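KLLA0E03807p (Kluyveromyces lactis, PDB 3SQI) probably binds centromeric DNA as a subunit of the inner kinetochore complex CBF3, this chain being the DNA-binding part of Ndc10. Local coordinates at residues A[23-35]-A[44-57]. Sequence-based numbering, arbitrary orientation.
Sequences WHKYTEWLKTMPD and FLSQKYIVKYIASH
One face of the Trp29 indole takes two aromatic edges from helix 47-56 and the residue after it. Tyr53 comes in T-shaped, its CD2 3.5 Å from Trp29 CD2 and its CB over the six-membered ring. His57 points CE1 at the pyrrole side, 3.4 Å from Trp29 NE1. At the indole edge lies the aliphatic chain of Lys52, CG 3.8 Å from Trp29 CH2. Tyr53 in turn offers a face to the edge of Tyr26, planes at 74°, while its hydroxyl reaches Lys25 CB. The Tyr26 ring, thrown across by a chi1 of 176° that sets CG opposite the backbone N, reaches the residues leading into helix 47-56, where OH donates a 2.8 Å hydrogen bond to Phe44 O, in the carbonyl plane. Leu30 CD2 packs on Phe44 CD1 at 3.8 Å. Without the indole, as with an alanine here in place of Trp29, the edges of Tyr53 and His57 would probably lose their facing ring and a gap would open beside Lys52. Met71 of helix 65-76 also packs against Tyr26, Leu45 and Ile50. The contact, its nearest atom about 30 Å from the bound DNA, is an aromatic cluster between two consecutive, nearly perpendicular helices of the N-terminal helical region.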
ATOM      1  N   TRP A  23     -22.666  26.380  -0.238  1.00 98.30           N
ATOM      2  CA  TRP A  23     -23.780  25.713  -0.892  1.00 85.17           C
ATOM      3  C   TRP A  23     -23.891  26.068  -2.369  1.00 86.18           C
ATOM      4  O   TRP A  23     -23.897  25.187  -3.235  1.00100.65           O
ATOM      5  CB  TRP A  23     -25.077  26.117  -0.212  1.00 97.77           C
ATOM      6  CG  TRP A  23     -26.222  25.392  -0.759  1.00107.38           C
ATOM      7  CD1 TRP A  23     -27.142  25.852  -1.656  1.00120.85           C
ATOM      8  CD2 TRP A  23     -26.573  24.041  -0.474  1.00102.93           C
ATOM      9  NE1 TRP A  23     -28.055  24.866  -1.935  1.00122.95           N
ATOM     10  CE2 TRP A  23     -27.727  23.744  -1.220  1.00113.09           C
ATOM     11  CE3 TRP A  23     -26.024  23.054   0.348  1.00100.96           C
ATOM     12  CZ2 TRP A  23     -28.343  22.498  -1.170  1.00117.73           C
ATOM     13  CZ3 TRP A  23     -26.635  21.819   0.397  1.00103.63           C
ATOM     14  CH2 TRP A  23     -27.784  21.550  -0.356  1.00116.90           C
ATOM     15  N   HIS A  24     -24.001  27.357  -2.660  1.00 81.05           N
ATOM     16  CA  HIS A  24     -24.093  27.785  -4.045  1.00 89.77           C
ATOM     17  C   HIS A  24     -22.977  27.147  -4.871  1.00 93.14           C
ATOM     18  O   HIS A  24     -23.227  26.599  -5.943  1.00109.86           O
ATOM     19  CB  HIS A  24     -24.022  29.304  -4.146  1.00 90.47           C
ATOM     20  CG  HIS A  24     -24.361  29.830  -5.502  1.00108.96           C
ATOM     21  ND1 HIS A  24     -25.651  30.125  -5.884  1.00126.96           N
ATOM     22  CD2 HIS A  24     -23.577  30.108  -6.570  1.00120.88           C
ATOM     23  CE1 HIS A  24     -25.649  30.566  -7.129  1.00140.57           C
ATOM     24  NE2 HIS A  24     -24.404  30.564  -7.570  1.00138.96           N
ATOM     25  N   LYS A  25     -21.752  27.210  -4.356  1.00 91.28           N
ATOM     26  CA  LYS A  25     -20.600  26.590  -5.010  1.00 98.69           C
ATOM     27  C   LYS A  25     -20.874  25.128  -5.341  1.00 92.76           C
ATOM     28  O   LYS A  25     -20.728  24.691  -6.486  1.00 84.38           O
ATOM     29  CB  LYS A  25     -19.375  26.644  -4.089  1.00 99.76           C
ATOM     30  CG  LYS A  25     -18.976  28.025  -3.577  1.00 96.72           C
ATOM     31  CD  LYS A  25     -18.297  28.861  -4.654  1.00105.09           C
ATOM     32  CE  LYS A  25     -19.311  29.459  -5.620  1.00107.18           C
ATOM     33  NZ  LYS A  25     -18.652  30.027  -6.826  1.00114.61           N
ATOM     34  N   TYR A  26     -21.265  24.386  -4.312  1.00 81.42           N
ATOM     35  CA  TYR A  26     -21.375  22.939  -4.378  1.00 76.56           C
ATOM     36  C   TYR A  26     -22.460  22.462  -5.325  1.00104.94           C
ATOM     37  O   TYR A  26     -22.265  21.497  -6.062  1.00117.44           O
ATOM     38  CB  TYR A  26     -21.622  22.389  -2.981  1.00 72.64           C
ATOM     39  CG  TYR A  26     -21.849  20.902  -2.909  1.00 88.87           C
ATOM     40  CD1 TYR A  26     -20.990  20.005  -3.540  1.00100.26           C
ATOM     41  CD2 TYR A  26     -22.907  20.388  -2.177  1.00 93.31           C
ATOM     42  CE1 TYR A  26     -21.201  18.633  -3.458  1.00 98.88           C
ATOM     43  CE2 TYR A  26     -23.120  19.028  -2.086  1.00102.35           C
ATOM     44  CZ  TYR A  26     -22.270  18.154  -2.725  1.00 97.66           C
ATOM     45  OH  TYR A  26     -22.504  16.801  -2.620  1.00 92.69           O
ATOM     46  N   THR A  27     -23.610  23.124  -5.304  1.00113.85           N
ATOM     47  CA  THR A  27     -24.699  22.722  -6.188  1.00117.21           C
ATOM     48  C   THR A  27     -24.499  23.238  -7.617  1.00125.62           C
ATOM     49  O   THR A  27     -24.908  22.592  -8.591  1.00134.90           O
ATOM     50  CB  THR A  27     -26.053  23.187  -5.647  1.00110.14           C
ATOM     51  OG1 THR A  27     -26.079  24.618  -5.599  1.00106.70           O
ATOM     52  CG2 THR A  27     -26.287  22.620  -4.246  1.00 93.35           C
ATOM     53  N   GLU A  28     -23.866  24.402  -7.736  1.00120.84           N
ATOM     54  CA  GLU A  28     -23.522  24.955  -9.041  1.00122.60           C
ATOM     55  C   GLU A  28     -22.448  24.110  -9.718  1.00124.15           C
ATOM     56  O   GLU A  28     -22.309  24.126 -10.940  1.00125.83           O
ATOM     57  CB  GLU A  28     -23.065  26.407  -8.908  1.00129.02           C
ATOM     58  CG  GLU A  28     -24.048  27.407  -9.487  1.00145.17           C
ATOM     59  CD  GLU A  28     -25.474  27.160  -9.028  1.00153.09           C
ATOM     60  OE1 GLU A  28     -26.407  27.566  -9.753  1.00154.72           O
ATOM     61  OE2 GLU A  28     -25.666  26.564  -7.944  1.00153.52           O
ATOM     62  N   TRP A  29     -21.675  23.393  -8.909  1.00126.79           N
ATOM     63  CA  TRP A  29     -20.763  22.372  -9.408  1.00119.91           C
ATOM     64  C   TRP A  29     -21.558  21.123  -9.763  1.00117.09           C
ATOM     65  O   TRP A  29     -21.421  20.575 -10.850  1.00126.09           O
ATOM     66  CB  TRP A  29     -19.721  22.040  -8.337  1.00110.92           C
ATOM     67  CG  TRP A  29     -18.789  20.916  -8.687  1.00108.43           C
ATOM     68  CD1 TRP A  29     -17.753  20.953  -9.576  1.00115.47           C
ATOM     69  CD2 TRP A  29     -18.788  19.599  -8.126  1.00101.02           C
ATOM     70  NE1 TRP A  29     -17.117  19.736  -9.612  1.00105.35           N
ATOM     71  CE2 TRP A  29     -17.734  18.887  -8.734  1.00100.91           C
ATOM     72  CE3 TRP A  29     -19.580  18.948  -7.178  1.00106.33           C
ATOM     73  CZ2 TRP A  29     -17.455  17.561  -8.420  1.00107.37           C
ATOM     74  CZ3 TRP A  29     -19.299  17.628  -6.869  1.00102.70           C
ATOM     75  CH2 TRP A  29     -18.246  16.951  -7.487  1.00107.64           C
ATOM     76  N   LEU A  30     -22.409  20.703  -8.832  1.00111.37           N
ATOM     77  CA  LEU A  30     -23.220  19.496  -8.959  1.00109.72           C
ATOM     78  C   LEU A  30     -24.098  19.512 -10.215  1.00130.25           C
ATOM     79  O   LEU A  30     -24.585  18.467 -10.649  1.00141.79           O
ATOM     80  CB  LEU A  30     -24.095  19.347  -7.713  1.00110.96           C
ATOM     81  CG  LEU A  30     -24.389  17.969  -7.116  1.00116.45           C
ATOM     82  CD1 LEU A  30     -23.106  17.246  -6.732  1.00105.70           C
ATOM     83  CD2 LEU A  30     -25.305  18.121  -5.900  1.00116.29           C
ATOM     84  N   LYS A  31     -24.316  20.694 -10.787  1.00134.47           N
ATOM     85  CA  LYS A  31     -25.000  20.794 -12.076  1.00134.09           C
ATOM     86  C   LYS A  31     -24.155  20.156 -13.173  1.00131.37           C
ATOM     87  O   LYS A  31     -24.596  20.018 -14.310  1.00141.35           O
ATOM     88  CB  LYS A  31     -25.288  22.254 -12.436  1.00142.06           C
ATOM     89  CG  LYS A  31     -26.235  22.960 -11.478  1.00151.62           C
ATOM     90  CD  LYS A  31     -27.568  22.234 -11.386  1.00164.76           C
ATOM     91  CE  LYS A  31     -28.503  22.922 -10.402  1.00170.03           C
ATOM     92  NZ  LYS A  31     -29.785  22.180 -10.233  1.00175.17           N
ATOM     93  N   THR A  32     -22.932  19.778 -12.819  1.00135.59           N
ATOM     94  CA  THR A  32     -21.965  19.220 -13.760  1.00155.07           C
ATOM     95  C   THR A  32     -22.033  17.687 -13.868  1.00161.75           C
ATOM     96  O   THR A  32     -21.364  17.081 -14.708  1.00158.44           O
ATOM     97  CB  THR A  32     -20.530  19.688 -13.385  1.00154.00           C
ATOM     98  OG1 THR A  32     -20.317  21.011 -13.891  1.00155.17           O
ATOM     99  CG2 THR A  32     -19.456  18.753 -13.934  1.00147.83           C
ATOM    100  N   MET A  33     -22.866  17.067 -13.039  1.00167.25           N
ATOM    101  CA  MET A  33     -22.977  15.611 -13.019  1.00167.74           C
ATOM    102  C   MET A  33     -24.408  15.177 -13.338  1.00193.89           C
ATOM    103  O   MET A  33     -25.341  15.970 -13.196  1.00206.33           O
ATOM    104  CB  MET A  33     -22.525  15.071 -11.660  1.00146.70           C
ATOM    105  CG  MET A  33     -21.184  15.632 -11.197  1.00122.48           C
ATOM    106  SD  MET A  33     -19.904  15.480 -12.458  1.00283.86           S
ATOM    107  CE  MET A  33     -18.567  16.394 -11.697  1.00 88.89           C
ATOM    108  N   PRO A  34     -24.590  13.915 -13.770  1.00201.21           N
ATOM    109  CA  PRO A  34     -25.907  13.475 -14.261  1.00206.21           C
ATOM    110  C   PRO A  34     -27.025  13.686 -13.247  1.00204.27           C
ATOM    111  O   PRO A  34     -28.160  13.992 -13.625  1.00199.98           O
ATOM    112  CB  PRO A  34     -25.706  11.976 -14.513  1.00202.97           C
ATOM    113  CG  PRO A  34     -24.527  11.596 -13.662  1.00193.11           C
ATOM    114  CD  PRO A  34     -23.633  12.794 -13.692  1.00191.87           C
ATOM    115  N   ASP A  35     -26.690  13.528 -11.968  1.00201.10           N
ATOM    116  CA  ASP A  35     -27.653  13.664 -10.880  1.00198.47           C
ATOM    117  C   ASP A  35     -26.953  13.675  -9.516  1.00183.51           C
ATOM    118  O   ASP A  35     -27.549  14.003  -8.483  1.00171.87           O
ATOM    119  CB  ASP A  35     -28.680  12.531 -10.937  1.00205.50           C
ATOM    120  CG  ASP A  35     -28.097  11.239 -11.493  1.00204.16           C
ATOM    121  OD1 ASP A  35     -28.876  10.288 -11.715  1.00207.35           O
ATOM    122  OD2 ASP A  35     -26.871  11.180 -11.739  1.00199.63           O
ATOM    123  N   PHE A  44     -28.345  14.205  -2.512  1.00167.72           N
ATOM    124  CA  PHE A  44     -27.411  15.204  -3.024  1.00162.11           C
ATOM    125  C   PHE A  44     -26.165  15.256  -2.161  1.00152.12           C
ATOM    126  O   PHE A  44     -25.084  15.664  -2.602  1.00151.66           O
ATOM    127  CB  PHE A  44     -28.085  16.563  -3.069  1.00169.23           C
ATOM    128  CG  PHE A  44     -29.086  16.667  -4.142  1.00190.54           C
ATOM    129  CD1 PHE A  44     -28.947  17.603  -5.144  1.00196.56           C
ATOM    130  CD2 PHE A  44     -30.137  15.773  -4.195  1.00204.60           C
ATOM    131  CE1 PHE A  44     -29.867  17.669  -6.162  1.00209.52           C
ATOM    132  CE2 PHE A  44     -31.054  15.841  -5.206  1.00215.99           C
ATOM    133  CZ  PHE A  44     -30.930  16.801  -6.186  1.00218.34           C
ATOM    134  N   LEU A  45     -26.322  14.824  -0.920  1.00140.57           N
ATOM    135  CA  LEU A  45     -25.196  14.741  -0.025  1.00128.27           C
ATOM    136  C   LEU A  45     -24.871  13.278   0.170  1.00144.77           C
ATOM    137  O   LEU A  45     -25.615  12.527   0.803  1.00160.46           O
ATOM    138  CB  LEU A  45     -25.521  15.431   1.294  1.00129.98           C
ATOM    139  CG  LEU A  45     -25.833  16.900   1.023  1.00136.67           C
ATOM    140  CD1 LEU A  45     -25.896  17.709   2.305  1.00121.64           C
ATOM    141  CD2 LEU A  45     -24.777  17.447   0.071  1.00145.54           C
ATOM    142  N   SER A  46     -23.755  12.880  -0.421  1.00137.02           N
ATOM    143  CA  SER A  46     -23.207  11.554  -0.241  1.00126.35           C
ATOM    144  C   SER A  46     -21.711  11.762  -0.147  1.00111.59           C
ATOM    145  O   SER A  46     -21.170  12.699  -0.736  1.00105.73           O
ATOM    146  CB  SER A  46     -23.559  10.654  -1.426  1.00137.51           C
ATOM    147  OG  SER A  46     -23.072   9.332  -1.238  1.00140.18           O
ATOM    148  N   GLN A  47     -21.040  10.909   0.612  1.00101.42           N
ATOM    149  CA  GLN A  47     -19.602  11.025   0.765  1.00 99.03           C
ATOM    150  C   GLN A  47     -18.960  11.169  -0.607  1.00 90.81           C
ATOM    151  O   GLN A  47     -18.083  12.002  -0.811  1.00 88.05           O
ATOM    152  CB  GLN A  47     -19.065   9.789   1.472  1.00122.36           C
ATOM    153  CG  GLN A  47     -19.678   9.570   2.845  1.00144.44           C
ATOM    154  CD  GLN A  47     -19.336   8.215   3.424  1.00163.94           C
ATOM    155  OE1 GLN A  47     -19.149   7.242   2.691  1.00177.12           O
ATOM    156  NE2 GLN A  47     -19.257   8.140   4.749  1.00163.82           N
ATOM    157  N   LYS A  48     -19.436  10.374  -1.557  1.00 88.38           N
ATOM    158  CA  LYS A  48     -18.871  10.348  -2.899  1.00 95.79           C
ATOM    159  C   LYS A  48     -18.724  11.747  -3.515  1.00104.34           C
ATOM    160  O   LYS A  48     -17.633  12.143  -3.965  1.00103.46           O
ATOM    161  CB  LYS A  48     -19.761   9.497  -3.793  1.00103.03           C
ATOM    162  CG  LYS A  48     -20.665   8.542  -3.027  1.00113.93           C
ATOM    163  CD  LYS A  48     -21.861   8.123  -3.884  1.00129.79           C
ATOM    164  CE  LYS A  48     -21.498   8.028  -5.366  1.00134.39           C
ATOM    165  NZ  LYS A  48     -22.546   7.370  -6.216  1.00136.21           N
ATOM    166  N   TYR A  49     -19.822  12.498  -3.516  1.00105.49           N
ATOM    167  CA  TYR A  49     -19.868  13.782  -4.203  1.00 95.17           C
ATOM    168  C   TYR A  49     -19.118  14.863  -3.438  1.00 94.81           C
ATOM    169  O   TYR A  49     -18.426  15.680  -4.041  1.00105.14           O
ATOM    170  CB  TYR A  49     -21.319  14.199  -4.447  1.00105.71           C
ATOM    171  CG  TYR A  49     -22.165  13.105  -5.071  1.00128.94           C
ATOM    172  CD1 TYR A  49     -22.071  12.807  -6.428  1.00134.21           C
ATOM    173  CD2 TYR A  49     -23.066  12.377  -4.304  1.00142.38           C
ATOM    174  CE1 TYR A  49     -22.847  11.810  -6.999  1.00138.37           C
ATOM    175  CE2 TYR A  49     -23.843  11.379  -4.865  1.00151.65           C
ATOM    176  CZ  TYR A  49     -23.731  11.100  -6.212  1.00148.99           C
ATOM    177  OH  TYR A  49     -24.508  10.108  -6.767  1.00159.80           O
ATOM    178  N   ILE A  50     -19.250  14.865  -2.113  1.00 95.45           N
ATOM    179  CA  ILE A  50     -18.567  15.850  -1.269  1.00 89.13           C
ATOM    180  C   ILE A  50     -17.055  15.688  -1.364  1.00 97.59           C
ATOM    181  O   ILE A  50     -16.315  16.665  -1.503  1.00100.09           O
ATOM    182  CB  ILE A  50     -18.976  15.717   0.210  1.00 82.49           C
ATOM    183  CG1 ILE A  50     -20.496  15.777   0.359  1.00 90.80           C
ATOM    184  CG2 ILE A  50     -18.324  16.810   1.053  1.00 71.58           C
ATOM    185  CD1 ILE A  50     -20.965  15.542   1.772  1.00 82.63           C
ATOM    186  N   VAL A  51     -16.608  14.441  -1.280  1.00 97.21           N
ATOM    187  CA  VAL A  51     -15.196  14.112  -1.383  1.00 75.73           C
ATOM    188  C   VAL A  51     -14.646  14.459  -2.766  1.00 73.41           C
ATOM    189  O   VAL A  51     -13.598  15.109  -2.889  1.00 84.44           O
ATOM    190  CB  VAL A  51     -14.954  12.632  -1.079  1.00 71.43           C
ATOM    191  CG1 VAL A  51     -13.510  12.278  -1.337  1.00 94.52           C
ATOM    192  CG2 VAL A  51     -15.337  12.316   0.358  1.00 59.81           C
ATOM    193  N   LYS A  52     -15.350  14.040  -3.811  1.00 81.81           N
ATOM    194  CA  LYS A  52     -14.944  14.438  -5.152  1.00 89.85           C
ATOM    195  C   LYS A  52     -14.795  15.961  -5.257  1.00103.72           C
ATOM    196  O   LYS A  52     -13.771  16.464  -5.726  1.00112.56           O
ATOM    197  CB  LYS A  52     -15.929  13.922  -6.197  1.00 87.72           C
ATOM    198  CG  LYS A  52     -15.553  14.316  -7.612  1.00103.96           C
ATOM    199  CD  LYS A  52     -16.264  13.454  -8.647  1.00119.91           C
ATOM    200  CE  LYS A  52     -15.915  13.906 -10.055  1.00131.32           C
ATOM    201  NZ  LYS A  52     -14.441  14.044 -10.226  1.00137.58           N
ATOM    202  N   TYR A  53     -15.817  16.686  -4.808  1.00 97.67           N
ATOM    203  CA  TYR A  53     -15.799  18.144  -4.840  1.00 90.28           C
ATOM    204  C   TYR A  53     -14.558  18.697  -4.165  1.00 96.14           C
ATOM    205  O   TYR A  53     -13.818  19.499  -4.741  1.00104.02           O
ATOM    206  CB  TYR A  53     -17.034  18.717  -4.143  1.00 78.11           C
ATOM    207  CG  TYR A  53     -17.032  20.229  -4.090  1.00 94.45           C
ATOM    208  CD1 TYR A  53     -16.638  20.912  -2.940  1.00101.39           C
ATOM    209  CD2 TYR A  53     -17.406  20.976  -5.193  1.00103.00           C
ATOM    210  CE1 TYR A  53     -16.628  22.303  -2.896  1.00 83.73           C
ATOM    211  CE2 TYR A  53     -17.402  22.352  -5.158  1.00102.97           C
ATOM    212  CZ  TYR A  53     -17.012  23.012  -4.016  1.00 93.90           C
ATOM    213  OH  TYR A  53     -17.014  24.386  -4.015  1.00102.64           O
ATOM    214  N   ILE A  54     -14.337  18.261  -2.932  1.00 87.14           N
ATOM    215  CA  ILE A  54     -13.263  18.807  -2.122  1.00 92.08           C
ATOM    216  C   ILE A  54     -11.892  18.557  -2.740  1.00101.67           C
ATOM    217  O   ILE A  54     -11.088  19.481  -2.867  1.00104.75           O
ATOM    218  CB  ILE A  54     -13.306  18.261  -0.682  1.00 86.50           C
ATOM    219  CG1 ILE A  54     -14.556  18.775   0.033  1.00 79.46           C
ATOM    220  CG2 ILE A  54     -12.052  18.672   0.080  1.00 77.61           C
ATOM    221  CD1 ILE A  54     -14.844  18.079   1.333  1.00 71.05           C
ATOM    222  N   ALA A  55     -11.625  17.317  -3.131  1.00112.86           N
ATOM    223  CA  ALA A  55     -10.302  16.981  -3.661  1.00 99.54           C
ATOM    224  C   ALA A  55     -10.051  17.539  -5.064  1.00103.29           C
ATOM    225  O   ALA A  55      -8.908  17.830  -5.423  1.00 95.36           O
ATOM    226  CB  ALA A  55     -10.086  15.486  -3.636  1.00 83.88           C
ATOM    227  N   SER A  56     -11.118  17.690  -5.846  1.00106.69           N
ATOM    228  CA  SER A  56     -10.997  18.152  -7.228  1.00107.68           C
ATOM    229  C   SER A  56     -10.809  19.663  -7.344  1.00123.42           C
ATOM    230  O   SER A  56     -10.580  20.181  -8.437  1.00134.95           O
ATOM    231  CB  SER A  56     -12.210  17.718  -8.056  1.00101.64           C
ATOM    232  OG  SER A  56     -13.341  18.517  -7.762  1.00 88.84           O
ATOM    233  N   HIS A  57     -10.921  20.369  -6.224  1.00117.89           N
ATOM    234  CA  HIS A  57     -10.753  21.819  -6.223  1.00106.74           C
ATOM    235  C   HIS A  57      -9.605  22.247  -5.324  1.00111.26           C
ATOM    236  O   HIS A  57      -9.697  22.136  -4.104  1.00118.78           O
ATOM    237  CB  HIS A  57     -12.031  22.499  -5.752  1.00 95.74           C
ATOM    238  CG  HIS A  57     -13.175  22.358  -6.701  1.00 97.81           C
ATOM    239  ND1 HIS A  57     -13.765  21.148  -6.983  1.00 93.49           N
ATOM    240  CD2 HIS A  57     -13.848  23.284  -7.432  1.00108.97           C
ATOM    241  CE1 HIS A  57     -14.748  21.327  -7.848  1.00108.89           C
ATOM    242  NE2 HIS A  57     -14.816  22.617  -8.135  1.00113.36           N
TER